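Local coordinates for D-methionine-binding lipoprotein MetQ (Escherichia coli, PDB 4YAH) that binds methionine as the solute-binding lipoprotein of an ATP-driven D-methionine permease, the MetNIQ ABC transporter, at residues His32-Val37 / Glu62-Asn67; Gly36-Ala41 / Asn84-Lys89; Gln43-Val48 / Glu257-Val262; Asn67-Pro72 / Asn202-Ser207; Val106-Val111 / Val228-Thr233. All blocks are in the same frame, centred on the assembly; numbering follows the deposited sequence.

Contact 1. Residues His32-Val37 / Glu62-Asn67; sequences HIKVGV and ELVTFN
Ile33 O takes the N-H of Glu62 in a nearly straight bond of 2.8 Å, a rung of the parallel ladder between strands 32-38 and 60-66. The rungs then run from Val35 N to Glu62 O, Val64 N to Val35 O, Val37 N to Val64 O and Phe66 N to Val37 O. Only at Val35 O does the donor stand well above the carbonyl plane, 39° out of it.

On the face with Lys34 and Val64, Glu62 is fully extended (CG opposite the backbone N, chi1 -179°) and runs beside the Lys34 chain. Its OE1 lies at the edge of the His32 ring, 2.9 Å from NE2 in a weak, bent bond; His32 ND1 is held by Asp60. Lys34 NZ stays 4.3 Å from Glu62 OE1. Further along, the edge of the Phe66 ring is turned to Gly36, CE2 lying 3.8 Å from the glycine CA.

The other face, with Val35, Leu63 and Val37, is mostly aliphatic: Leu63 CD2 packs 4.3 Å from Val37 CG1, under helix 41-57, which completes a beta-alpha-beta unit. With the charges of Lys34 and Glu62 near each other but short of a salt bridge, and the His32 bond weak, the backbone ladder supplies most of the direct polar bonding here.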
# COMPACT_ATOMS: atom_id res chain seq x y z
N HIS A 32 18.73 -0.98 19.57
CA HIS A 32 17.30 -1.26 19.44
C HIS A 32 16.64 -0.25 18.51
O HIS A 32 16.92 0.94 18.60
CB HIS A 32 16.64 -1.20 20.81
CG HIS A 32 15.19 -1.56 20.81
ND1 HIS A 32 14.75 -2.87 20.88
CD2 HIS A 32 14.08 -0.79 20.80
CE1 HIS A 32 13.43 -2.88 20.88
NE2 HIS A 32 13.00 -1.63 20.84
N ILE A 33 15.77 -0.72 17.61
CA ILE A 33 14.99 0.17 16.76
C ILE A 33 13.55 -0.34 16.67
O ILE A 33 13.33 -1.53 16.56
CB ILE A 33 15.63 0.31 15.35
CG1 ILE A 33 14.88 1.32 14.49
CG2 ILE A 33 15.70 -1.04 14.65
CD1 ILE A 33 15.54 1.59 13.14
N LYS A 34 12.60 0.58 16.76
CA LYS A 34 11.18 0.23 16.61
C LYS A 34 10.72 0.61 15.20
O LYS A 34 10.89 1.77 14.79
CB LYS A 34 10.32 0.95 17.65
CG LYS A 34 10.57 0.52 19.11
CD LYS A 34 9.52 1.12 20.01
CE LYS A 34 9.70 0.68 21.45
NZ LYS A 34 8.60 1.16 22.33
N VAL A 35 10.14 -0.34 14.48
CA VAL A 35 9.66 -0.10 13.11
C VAL A 35 8.18 -0.42 13.00
O VAL A 35 7.76 -1.52 13.33
CB VAL A 35 10.42 -0.93 12.08
CG1 VAL A 35 10.01 -0.54 10.67
CG2 VAL A 35 11.94 -0.74 12.24
N GLY A 36 7.41 0.56 12.53
CA GLY A 36 5.98 0.36 12.33
C GLY A 36 5.66 -0.30 11.01
O GLY A 36 6.15 0.13 9.96
N VAL A 37 4.83 -1.33 11.07
CA VAL A 37 4.42 -2.12 9.90
C VAL A 37 2.95 -2.45 10.01
O VAL A 37 2.35 -2.30 11.08
CB VAL A 37 5.25 -3.43 9.77
CG1 VAL A 37 6.73 -3.10 9.70
CG2 VAL A 37 5.01 -4.36 10.94
N GLU A 62 12.38 -4.19 16.80
CA GLU A 62 11.05 -4.41 17.34
C GLU A 62 10.02 -3.96 16.33
O GLU A 62 10.03 -2.80 15.92
CB GLU A 62 10.86 -3.65 18.65
CG GLU A 62 9.51 -3.88 19.27
CD GLU A 62 9.32 -3.12 20.57
OE1 GLU A 62 10.32 -2.63 21.12
OE2 GLU A 62 8.17 -3.01 21.04
N LEU A 63 9.12 -4.86 15.93
CA LEU A 63 8.03 -4.49 15.03
C LEU A 63 6.85 -4.00 15.85
O LEU A 63 6.43 -4.65 16.81
CB LEU A 63 7.64 -5.67 14.15
CG LEU A 63 8.77 -6.24 13.30
CD1 LEU A 63 8.30 -7.45 12.53
CD2 LEU A 63 9.36 -5.17 12.35
N VAL A 64 6.37 -2.81 15.52
CA VAL A 64 5.16 -2.27 16.10
C VAL A 64 4.10 -2.34 15.03
O VAL A 64 4.29 -1.78 13.96
CB VAL A 64 5.36 -0.82 16.56
CG1 VAL A 64 4.10 -0.26 17.19
CG2 VAL A 64 6.52 -0.73 17.56
N THR A 65 3.00 -3.04 15.31
CA THR A 65 2.03 -3.32 14.26
C THR A 65 0.84 -2.37 14.32
O THR A 65 0.41 -1.93 15.39
CB THR A 65 1.50 -4.76 14.33
OG1 THR A 65 0.84 -4.99 15.58
CG2 THR A 65 2.63 -5.76 14.16
N PHE A 66 0.34 -2.07 13.12
CA PHE A 66 -0.79 -1.17 12.90
C PHE A 66 -1.73 -1.85 11.92
O PHE A 66 -1.32 -2.78 11.22
CB PHE A 66 -0.33 0.18 12.33
CG PHE A 66 0.58 0.96 13.24
CD1 PHE A 66 0.06 1.90 14.10
CD2 PHE A 66 1.94 0.73 13.25
CE1 PHE A 66 0.89 2.62 14.95
CE2 PHE A 66 2.78 1.43 14.10
CZ PHE A 66 2.25 2.37 14.94
N ASN A 67 -2.98 -1.41 11.86
CA ASN A 67 -3.89 -1.84 10.81
C ASN A 67 -4.58 -0.65 10.17
O ASN A 67 -5.75 -0.70 9.83
CB ASN A 67 -4.94 -2.81 11.34
CG ASN A 67 -5.69 -3.50 10.23
OD1 ASN A 67 -5.10 -3.85 9.21
ND2 ASN A 67 -7.00 -3.67 10.39
O HOH W 1 7.15 -0.81 22.22

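Contact 2. Residues Gly36-Ala41 / Asn84-Lys89; sequences GVIVGA and NAFQHK. With MET (methionine), chain B.
Gly36 O accepts the N-H of Ala85 at 2.9 Å. This is the one direct hydrogen bond between the two segments. Beside it Asn84 CB touches the same oxygen at 3.3 Å. One residue on, the strands have begun to part, and a water takes over: it accepts from Ile38 N and donates to Ala85 O, at 2.7 Å from the latter.

The apolar contacts follow the same course. Val37 CG1 only just meets Ala85 CB, whereas Ile38 CG1, set opposite the carbonyl carbon (chi1 -46°), is brought to 3.7 Å from Phe86 CB. Ile38 CD1 follows CG1 toward that methylene and approaches the phenyl ring obliquely.

Strands 32-38 and 83-88 are parallel neighbours in the larger mixed sheet of this periplasmic binding protein fold, and where they diverge the ligand site begins. Phe86, Gln87 and His88 all belong to the methionine pocket.

Ligand contacts come from the second strand. Phe86 O lies 3.3 Å from the methionine CB, and Gln87 CB meets the methyl CE and also covers the centre of one Phe86 ring face. The sulfur SD rests over one face of the His88 imidazole, 3.4 Å from NE2 and offset toward the rim.

Polar bonds fix these groups in turn. His88 NE2 pairs with Asn141 OD1, while ND1 caps the following helix at Tyr91 N. Gln87 NE2 reaches Asn84 OD1 weakly, and Asn73 binds both amides through Asn84 ND2 and Gln87 OE1.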
# COMPACT_ATOMS: atom_id res chain seq x y z
N GLY A 36 7.41 0.56 12.53
CA GLY A 36 5.98 0.36 12.33
C GLY A 36 5.66 -0.30 11.01
O GLY A 36 6.15 0.13 9.96
N VAL A 37 4.83 -1.33 11.07
CA VAL A 37 4.42 -2.12 9.90
C VAL A 37 2.95 -2.45 10.01
O VAL A 37 2.35 -2.30 11.08
CB VAL A 37 5.25 -3.43 9.77
CG1 VAL A 37 6.73 -3.10 9.70
CG2 VAL A 37 5.01 -4.36 10.94
N ILE A 38 2.35 -2.91 8.91
CA ILE A 38 0.93 -3.25 8.91
C ILE A 38 0.72 -4.75 9.11
O ILE A 38 1.43 -5.57 8.50
CB ILE A 38 0.24 -2.83 7.60
CG1 ILE A 38 0.63 -1.41 7.20
CG2 ILE A 38 -1.28 -2.95 7.76
CD1 ILE A 38 0.25 -0.35 8.20
N VAL A 39 -0.27 -5.12 9.93
CA VAL A 39 -0.54 -6.52 10.18
C VAL A 39 -0.93 -7.24 8.90
O VAL A 39 -1.47 -6.64 7.98
CB VAL A 39 -1.67 -6.72 11.22
CG1 VAL A 39 -1.28 -6.13 12.52
CG2 VAL A 39 -2.95 -6.08 10.77
N GLY A 40 -0.63 -8.53 8.86
CA GLY A 40 -0.92 -9.34 7.69
C GLY A 40 0.38 -9.70 7.02
O GLY A 40 1.42 -9.81 7.68
N ALA A 41 0.33 -9.86 5.71
CA ALA A 41 1.46 -10.36 4.97
C ALA A 41 2.63 -9.40 5.05
O ALA A 41 3.77 -9.84 4.99
CB ALA A 41 1.08 -10.62 3.54
N ASN A 84 9.01 3.67 9.81
CA ASN A 84 7.95 2.76 9.43
C ASN A 84 8.15 2.30 8.00
O ASN A 84 8.98 2.83 7.26
CB ASN A 84 6.55 3.38 9.64
CG ASN A 84 6.33 4.67 8.89
OD1 ASN A 84 6.66 4.81 7.71
ND2 ASN A 84 5.69 5.62 9.58
N ALA A 85 7.40 1.26 7.64
CA ALA A 85 7.58 0.63 6.36
C ALA A 85 6.24 0.21 5.81
O ALA A 85 5.84 -0.95 5.97
CB ALA A 85 8.52 -0.56 6.48
N PHE A 86 5.53 1.15 5.19
CA PHE A 86 4.16 0.86 4.78
C PHE A 86 3.57 1.71 3.66
O PHE A 86 2.47 1.42 3.21
CB PHE A 86 3.21 0.99 5.99
CG PHE A 86 2.77 2.41 6.26
CD1 PHE A 86 1.54 2.86 5.82
CD2 PHE A 86 3.60 3.31 6.93
CE1 PHE A 86 1.13 4.15 6.04
CE2 PHE A 86 3.19 4.61 7.15
CZ PHE A 86 1.96 5.03 6.72
N GLN A 87 4.26 2.77 3.24
CA GLN A 87 3.67 3.75 2.34
C GLN A 87 4.51 4.00 1.09
O GLN A 87 5.71 3.78 1.08
CB GLN A 87 3.43 5.08 3.09
CG GLN A 87 4.70 5.88 3.35
CD GLN A 87 4.54 6.88 4.48
OE1 GLN A 87 3.74 7.82 4.40
NE2 GLN A 87 5.33 6.69 5.54
N HIS A 88 3.85 4.43 0.01
CA HIS A 88 4.56 4.84 -1.19
C HIS A 88 4.78 6.36 -1.16
O HIS A 88 4.27 7.04 -0.26
CB HIS A 88 3.82 4.39 -2.48
CG HIS A 88 2.34 4.67 -2.51
ND1 HIS A 88 1.81 5.94 -2.42
CD2 HIS A 88 1.29 3.83 -2.67
CE1 HIS A 88 0.49 5.86 -2.50
NE2 HIS A 88 0.15 4.59 -2.66
N LYS A 89 5.54 6.89 -2.12
CA LYS A 89 5.95 8.29 -2.05
C LYS A 89 4.80 9.26 -2.27
O LYS A 89 4.74 10.28 -1.61
CB LYS A 89 7.09 8.61 -3.03
CG LYS A 89 7.66 10.01 -2.76
CD LYS A 89 8.98 10.27 -3.46
CE LYS A 89 9.46 11.70 -3.18
NZ LYS A 89 8.60 12.70 -3.91
N MET B . 1.13 -1.08 0.58
CA MET B . 0.23 -0.06 0.04
C MET B . 0.25 -0.12 -1.47
O MET B . 1.34 -0.14 -2.05
CB MET B . 0.65 1.34 0.50
CG MET B . -0.33 2.45 0.14
SD MET B . 0.19 4.09 0.68
CE MET B . -0.12 3.96 2.44
OXT MET B . -0.82 -0.13 -2.11
O HOH W 2 3.91 -2.81 6.46

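Contact 3. Residues Gln43-Val48 / Glu257-Val262; sequences QQVAEV and EAANKV
Val45 leans against Ala259 where the two helices come nearest, their CA atoms 5.8 Å apart. From its CB the side chain forks. CG1, opposite the backbone N (chi1 175°), turns toward Phe110 of strand 103-111. CG2 is the branch that crosses to the other helix: it sits 3.8 Å from Ala259 CA and 3.9 Å from Ala259 CB, and reaches 4.0 Å to Val262 CG1 on the next turn. One methyl thus touches two residues of segment 257-262.

A turn further along its helix, Val48 sends CG2 against Ala258 CB at 3.7 Å. At the other end Gln44 points across with an extended chain, and its OE1 rests 3.7 Å from the CG2 methyl of Val262, a packing contact between an amide oxygen and an aliphatic group. The axes lie 9.3 Å apart, with Ala258 and Ala259 set against Val48 and Val45.

The segments run nearly antiparallel, at 159°. Val45 and Ala259 make the buried side of the seam, both touching Phe110, and Gln44 marks its exposed side. The arrangement is that of an antiparallel helix pair laid on a sheet of a periplasmic binding protein, with the first helix of the chain packed against helix 253-262 near the C-terminus.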
# COMPACT_ATOMS: atom_id res chain seq x y z
N GLN A 43 3.53 -7.64 7.64
CA GLN A 43 4.19 -7.96 8.90
C GLN A 43 5.05 -9.21 8.76
O GLN A 43 6.16 -9.26 9.29
CB GLN A 43 3.17 -8.15 10.02
CG GLN A 43 3.82 -8.46 11.36
CD GLN A 43 2.83 -8.85 12.43
OE1 GLN A 43 1.62 -8.68 12.26
NE2 GLN A 43 3.33 -9.39 13.53
N GLN A 44 4.55 -10.21 8.05
CA GLN A 44 5.32 -11.43 7.84
C GLN A 44 6.64 -11.12 7.14
O GLN A 44 7.68 -11.65 7.50
CB GLN A 44 4.54 -12.46 7.02
CG GLN A 44 3.26 -12.94 7.67
CD GLN A 44 2.46 -13.82 6.72
OE1 GLN A 44 3.03 -14.69 6.06
NE2 GLN A 44 1.16 -13.56 6.62
N VAL A 45 6.59 -10.26 6.12
CA VAL A 45 7.79 -9.90 5.37
C VAL A 45 8.74 -9.14 6.29
O VAL A 45 9.94 -9.37 6.27
CB VAL A 45 7.43 -9.07 4.13
CG1 VAL A 45 8.67 -8.58 3.40
CG2 VAL A 45 6.58 -9.92 3.18
N ALA A 46 8.19 -8.25 7.10
CA ALA A 46 9.01 -7.45 8.02
C ALA A 46 9.69 -8.34 9.04
O ALA A 46 10.81 -8.05 9.48
CB ALA A 46 8.16 -6.39 8.71
N GLU A 47 9.01 -9.43 9.43
CA GLU A 47 9.60 -10.38 10.36
C GLU A 47 10.86 -11.01 9.75
O GLU A 47 11.81 -11.30 10.47
CB GLU A 47 8.57 -11.46 10.75
CG GLU A 47 7.56 -10.95 11.76
CD GLU A 47 6.62 -12.02 12.26
OE1 GLU A 47 6.85 -13.21 11.95
OE2 GLU A 47 5.65 -11.67 12.96
N VAL A 48 10.88 -11.20 8.44
CA VAL A 48 12.07 -11.74 7.80
C VAL A 48 13.19 -10.69 7.87
O VAL A 48 14.35 -11.03 8.13
CB VAL A 48 11.77 -12.16 6.36
CG1 VAL A 48 13.02 -12.65 5.66
CG2 VAL A 48 10.71 -13.25 6.36
N GLU A 257 12.39 -13.02 -1.32
CA GLU A 257 11.90 -14.37 -1.56
C GLU A 257 10.64 -14.63 -0.74
O GLU A 257 9.67 -15.21 -1.26
CB GLU A 257 12.99 -15.39 -1.23
CG GLU A 257 14.10 -15.45 -2.29
CD GLU A 257 13.57 -15.68 -3.70
OE1 GLU A 257 12.57 -16.43 -3.84
OE2 GLU A 257 14.13 -15.10 -4.66
N ALA A 258 10.64 -14.15 0.50
CA ALA A 258 9.48 -14.24 1.38
C ALA A 258 8.29 -13.48 0.81
O ALA A 258 7.16 -13.98 0.78
CB ALA A 258 9.82 -13.72 2.76
N ALA A 259 8.54 -12.26 0.35
CA ALA A 259 7.46 -11.45 -0.21
C ALA A 259 6.89 -12.07 -1.48
O ALA A 259 5.68 -12.03 -1.72
CB ALA A 259 7.95 -10.05 -0.49
N ASN A 260 7.76 -12.63 -2.30
CA ASN A 260 7.33 -13.16 -3.59
C ASN A 260 6.43 -14.37 -3.37
O ASN A 260 5.49 -14.61 -4.13
CB ASN A 260 8.53 -13.52 -4.46
CG ASN A 260 8.13 -14.08 -5.81
OD1 ASN A 260 7.43 -13.43 -6.59
ND2 ASN A 260 8.58 -15.29 -6.09
N LYS A 261 6.73 -15.10 -2.31
CA LYS A 261 5.92 -16.25 -1.93
C LYS A 261 4.56 -15.81 -1.39
O LYS A 261 3.52 -16.14 -1.96
CB LYS A 261 6.66 -17.08 -0.89
CG LYS A 261 6.05 -18.44 -0.61
CD LYS A 261 6.00 -19.30 -1.87
CE LYS A 261 6.03 -20.79 -1.53
NZ LYS A 261 5.03 -21.17 -0.49
N VAL A 262 4.56 -15.04 -0.31
CA VAL A 262 3.31 -14.71 0.36
C VAL A 262 2.41 -13.83 -0.51
O VAL A 262 1.19 -13.93 -0.41
CB VAL A 262 3.54 -14.04 1.73
CG1 VAL A 262 4.07 -12.64 1.57
CG2 VAL A 262 2.24 -14.04 2.55

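Contact 4. Residues Asn67-Pro72 / Asn202-Ser207; sequences NDYVLP and NTTYAS. With MET (methionine), chain B.
The methionine site is closed here from both sides, segment 67-72 supplying Tyr69 and segment 202-207 supplying Asn202 and Thr204. Tyr69 places CG opposite its carbonyl carbon (chi1 -76°), which carries the ring across to Thr204. Its OH donates to Thr204 OG1 at 2.9 Å, with the threonine oxygen near the plane of the ring at its edge. That oxygen is also bonded to Glu42 and lies 3.0 Å from the amino N of the bound methionine. Asn202 ND2 gives the ligand carboxylate a nearly straight bond, 2.8 Å to OXT.

The Tyr69 ring is sandwiched. The ligand methyl CE sits over the centre of one face, 3.5 Å above it; against the opposite face come Tyr205 CE1, 3.3 Å from Tyr69 CZ, and the Tyr205 hydroxyl, toward the rim. The two rings slide past each other obliquely, planes 56° apart, and Tyr205 OH is buried with no polar partner in the model. Asn67 OD1, bonded to Gln208 NE2, approaches the edge of the Tyr205 ring, 3.2 Å from CE2.

Before Tyr69 in the chain, Asp68 OD2 receives the N-H groups of both Val70 and Leu71, the latter at 2.8 Å, capping the turn that opens helix 71-78. Phe66 of strand 60-66 packs on Leu71 and Pro72 there, while Ile38 of strand 32-38 touches Thr204 and Tyr205 of the short helix 203-206.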
# COMPACT_ATOMS: atom_id res chain seq x y z
N ASN A 67 -2.98 -1.41 11.86
CA ASN A 67 -3.89 -1.84 10.81
C ASN A 67 -4.58 -0.65 10.17
O ASN A 67 -5.75 -0.70 9.83
CB ASN A 67 -4.94 -2.81 11.34
CG ASN A 67 -5.69 -3.50 10.23
OD1 ASN A 67 -5.10 -3.85 9.21
ND2 ASN A 67 -7.00 -3.67 10.39
N ASP A 68 -3.83 0.43 10.01
CA ASP A 68 -4.33 1.60 9.31
C ASP A 68 -3.15 2.36 8.74
O ASP A 68 -2.00 2.06 9.06
CB ASP A 68 -5.14 2.49 10.24
CG ASP A 68 -4.24 3.35 11.12
OD1 ASP A 68 -3.54 2.77 11.97
OD2 ASP A 68 -4.22 4.59 10.94
N TYR A 69 -3.45 3.36 7.93
CA TYR A 69 -2.44 4.10 7.22
C TYR A 69 -2.16 5.49 7.81
O TYR A 69 -1.34 6.24 7.28
CB TYR A 69 -2.87 4.27 5.77
CG TYR A 69 -2.73 3.05 4.87
CD1 TYR A 69 -1.87 2.01 5.17
CD2 TYR A 69 -3.41 3.00 3.67
CE1 TYR A 69 -1.70 0.95 4.31
CE2 TYR A 69 -3.25 1.94 2.80
CZ TYR A 69 -2.41 0.94 3.11
OH TYR A 69 -2.28 -0.10 2.22
N VAL A 70 -2.84 5.82 8.91
CA VAL A 70 -2.69 7.14 9.53
C VAL A 70 -1.79 7.08 10.76
O VAL A 70 -0.81 7.84 10.89
CB VAL A 70 -4.07 7.71 9.89
CG1 VAL A 70 -3.95 9.06 10.62
CG2 VAL A 70 -4.92 7.85 8.61
N LEU A 71 -2.09 6.17 11.67
CA LEU A 71 -1.35 6.12 12.93
C LEU A 71 0.16 5.83 12.78
O LEU A 71 0.95 6.30 13.60
CB LEU A 71 -1.96 5.08 13.87
CG LEU A 71 -3.40 5.35 14.27
CD1 LEU A 71 -3.92 4.25 15.22
CD2 LEU A 71 -3.54 6.72 14.90
N PRO A 72 0.57 5.07 11.75
CA PRO A 72 2.03 4.85 11.71
C PRO A 72 2.86 6.12 11.51
O PRO A 72 3.97 6.23 12.06
CB PRO A 72 2.21 3.90 10.53
CG PRO A 72 0.87 3.19 10.42
CD PRO A 72 -0.15 4.21 10.80
N ASN A 202 -5.91 -2.28 -1.65
CA ASN A 202 -4.48 -2.42 -1.46
C ASN A 202 -4.13 -3.85 -1.09
O ASN A 202 -4.78 -4.46 -0.26
CB ASN A 202 -3.97 -1.49 -0.36
CG ASN A 202 -4.31 -0.04 -0.60
OD1 ASN A 202 -5.38 0.43 -0.20
ND2 ASN A 202 -3.40 0.69 -1.24
N THR A 203 -3.06 -4.36 -1.66
CA THR A 203 -2.64 -5.71 -1.37
C THR A 203 -2.36 -5.93 0.11
O THR A 203 -2.54 -7.04 0.59
CB THR A 203 -1.44 -6.07 -2.22
OG1 THR A 203 -1.78 -5.84 -3.59
CG2 THR A 203 -1.06 -7.53 -2.05
N THR A 204 -1.98 -4.86 0.82
CA THR A 204 -1.86 -4.84 2.29
C THR A 204 -3.04 -5.54 2.97
O THR A 204 -2.88 -6.44 3.79
CB THR A 204 -1.84 -3.40 2.85
OG1 THR A 204 -0.88 -2.60 2.15
CG2 THR A 204 -1.52 -3.40 4.33
N TYR A 205 -4.23 -5.09 2.59
CA TYR A 205 -5.47 -5.54 3.20
C TYR A 205 -6.11 -6.71 2.46
O TYR A 205 -6.69 -7.58 3.10
CB TYR A 205 -6.42 -4.34 3.34
CG TYR A 205 -5.80 -3.23 4.18
CD1 TYR A 205 -5.39 -2.03 3.59
CD2 TYR A 205 -5.62 -3.39 5.55
CE1 TYR A 205 -4.80 -1.03 4.35
CE2 TYR A 205 -5.03 -2.38 6.32
CZ TYR A 205 -4.63 -1.20 5.71
OH TYR A 205 -4.06 -0.19 6.47
N ALA A 206 -5.97 -6.77 1.13
CA ALA A 206 -6.43 -7.94 0.37
C ALA A 206 -5.78 -9.22 0.90
O ALA A 206 -6.43 -10.27 1.01
CB ALA A 206 -6.11 -7.77 -1.10
N SER A 207 -4.51 -9.12 1.26
CA SER A 207 -3.78 -10.29 1.73
C SER A 207 -4.29 -10.78 3.10
O SER A 207 -4.10 -11.93 3.45
CB SER A 207 -2.29 -9.98 1.82
OG SER A 207 -2.03 -9.12 2.91
N MET B . 1.13 -1.08 0.58
CA MET B . 0.23 -0.06 0.04
C MET B . 0.25 -0.12 -1.47
O MET B . 1.34 -0.14 -2.05
CB MET B . 0.65 1.34 0.50
CG MET B . -0.33 2.45 0.14
SD MET B . 0.19 4.09 0.68
CE MET B . -0.12 3.96 2.44
OXT MET B . -0.82 -0.13 -2.11

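Contact 5. Residues Val106-Val111 / Val228-Thr233; sequences VGNTFV and VNLIVT. With MET (methionine), chain B.
Thr109 N donates to Asn229 O and Asn229 N to Phe110 O, both at 2.8 Å. They belong to the antiparallel pairing of strands 103-111 and 229-234 in the larger mixed sheet of the binding-protein fold. At the far end Val106 N bonds to Ile231 O and Ile231 N to Gly107 O. Between them, Asn108 faces Leu230 as a non-hydrogen-bonded pair, and strand 103-111 is broken by a bulge or short loop.

Packing is close on the face of Ile231. Its CG1 meets Thr109 CG2 at 3.7 Å, its CG2 meets Val106 CG2 at the same distance, and helix 241-250 lies against Val106 and Thr109. A water joins Thr109 OG1 to Leu230 O. A separate close contact, at the other end of the pairing, sets Val111 CG2 against Val228 CB at 3.7 Å. The side of Asn108 is more open: its OD1 lies beside Leu230 CD2 at 3.3 Å, Val228 gives partial cover, and ND2 is bonded to Gly270 O.

At the ligand end, Asn229 CB is hemmed in by Thr109 OG1, 3.1 Å away. With CG opposite its carbonyl carbon (chi1 -76°), the amide turns to the bound methionine and uses both of its ends: OD1 accepts from the ligand amino N at 2.8 Å, and ND2 donates to the ligand carboxylate O.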
# COMPACT_ATOMS: atom_id res chain seq x y z
N VAL A 106 14.11 6.62 3.31
CA VAL A 106 15.48 6.17 3.44
C VAL A 106 15.73 4.88 2.68
O VAL A 106 16.81 4.31 2.74
CB VAL A 106 15.88 5.97 4.94
CG1 VAL A 106 15.82 7.32 5.67
CG2 VAL A 106 15.00 4.94 5.63
N GLY A 107 14.74 4.42 1.92
CA GLY A 107 14.93 3.23 1.13
C GLY A 107 13.61 2.72 0.54
O GLY A 107 12.57 2.90 1.17
N ASN A 108 13.69 2.11 -0.64
CA ASN A 108 12.54 1.46 -1.27
C ASN A 108 12.36 0.04 -0.79
O ASN A 108 13.33 -0.65 -0.52
CB ASN A 108 12.69 1.43 -2.79
CG ASN A 108 12.75 2.78 -3.40
OD1 ASN A 108 12.31 3.77 -2.82
ND2 ASN A 108 13.29 2.84 -4.62
N THR A 109 11.12 -0.42 -0.77
CA THR A 109 10.83 -1.82 -0.48
C THR A 109 10.24 -2.43 -1.75
O THR A 109 10.99 -2.66 -2.71
CB THR A 109 9.91 -1.97 0.76
OG1 THR A 109 8.68 -1.27 0.56
CG2 THR A 109 10.61 -1.40 2.02
N PHE A 110 8.93 -2.68 -1.78
CA PHE A 110 8.30 -3.30 -2.95
C PHE A 110 7.23 -2.43 -3.59
O PHE A 110 6.61 -1.60 -2.93
CB PHE A 110 7.66 -4.65 -2.58
CG PHE A 110 8.62 -5.61 -1.95
CD1 PHE A 110 9.46 -6.39 -2.72
CD2 PHE A 110 8.68 -5.73 -0.57
CE1 PHE A 110 10.36 -7.27 -2.13
CE2 PHE A 110 9.58 -6.60 0.03
CZ PHE A 110 10.42 -7.37 -0.75
N VAL A 111 7.03 -2.63 -4.90
CA VAL A 111 5.81 -2.18 -5.55
C VAL A 111 4.78 -3.30 -5.36
O VAL A 111 5.11 -4.47 -5.53
CB VAL A 111 5.99 -1.90 -7.05
CG1 VAL A 111 4.70 -1.34 -7.65
CG2 VAL A 111 7.15 -0.96 -7.32
N VAL A 228 6.10 2.46 -5.54
CA VAL A 228 7.01 1.65 -4.74
C VAL A 228 6.88 2.10 -3.28
O VAL A 228 6.80 3.30 -3.00
CB VAL A 228 8.47 1.76 -5.23
CG1 VAL A 228 9.04 3.16 -5.01
CG2 VAL A 228 9.32 0.69 -4.59
N ASN A 229 6.79 1.14 -2.37
CA ASN A 229 6.68 1.45 -0.95
C ASN A 229 8.07 1.82 -0.41
O ASN A 229 9.09 1.55 -1.05
CB ASN A 229 6.08 0.26 -0.18
CG ASN A 229 4.57 0.12 -0.37
OD1 ASN A 229 3.89 -0.41 0.50
ND2 ASN A 229 4.05 0.57 -1.52
N LEU A 230 8.08 2.37 0.81
CA LEU A 230 9.25 3.03 1.37
C LEU A 230 9.46 2.66 2.82
O LEU A 230 8.50 2.37 3.54
CB LEU A 230 9.09 4.55 1.29
CG LEU A 230 8.68 5.15 -0.05
CD1 LEU A 230 8.21 6.57 0.17
CD2 LEU A 230 9.85 5.10 -1.01
N ILE A 231 10.71 2.72 3.26
CA ILE A 231 11.05 2.82 4.67
C ILE A 231 11.23 4.31 4.90
O ILE A 231 11.93 4.98 4.12
CB ILE A 231 12.31 2.04 5.03
CG1 ILE A 231 12.07 0.55 4.77
CG2 ILE A 231 12.68 2.24 6.52
CD1 ILE A 231 13.32 -0.28 4.62
N VAL A 232 10.55 4.82 5.92
CA VAL A 232 10.47 6.23 6.21
C VAL A 232 10.86 6.52 7.65
O VAL A 232 10.48 5.77 8.56
CB VAL A 232 9.07 6.75 5.94
CG1 VAL A 232 8.90 8.17 6.37
CG2 VAL A 232 8.77 6.64 4.46
N THR A 233 11.61 7.61 7.84
CA THR A 233 12.01 8.07 9.17
C THR A 233 11.69 9.54 9.31
O THR A 233 11.20 10.17 8.38
CB THR A 233 13.51 7.90 9.44
OG1 THR A 233 14.26 8.79 8.60
CG2 THR A 233 13.96 6.47 9.19
N MET B . 1.13 -1.08 0.58
CA MET B . 0.23 -0.06 0.04
C MET B . 0.25 -0.12 -1.47
O MET B . 1.34 -0.14 -2.05
CB MET B . 0.65 1.34 0.50
CG MET B . -0.33 2.45 0.14
SD MET B . 0.19 4.09 0.68
CE MET B . -0.12 3.96 2.44
OXT MET B . -0.82 -0.13 -2.11
O HOH W 3 7.44 -0.36 2.98

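How the contacts relate
Contacts 1, 2 and 5 all lie in the larger mixed sheet. Contacts 1 and 2 share Gly36 and Val37 on strand 32-38, and Asn84 bonds to Val232 to join contact 2 to contact 5. Contact 1 is partly buried and mainly a backbone ladder; contacts 2 and 5 are buried and pass from sheet bonding to ligand binding at one end. Contact 4, also buried, belongs to loops and helix starts, with aromatic and hydroxyl chemistry around the same methionine. Contact 3 is mainly apolar helix packing, partly buried and away from the ligand; it reaches contact 5 through Phe110 and contact 1 through Ala46 and Val37.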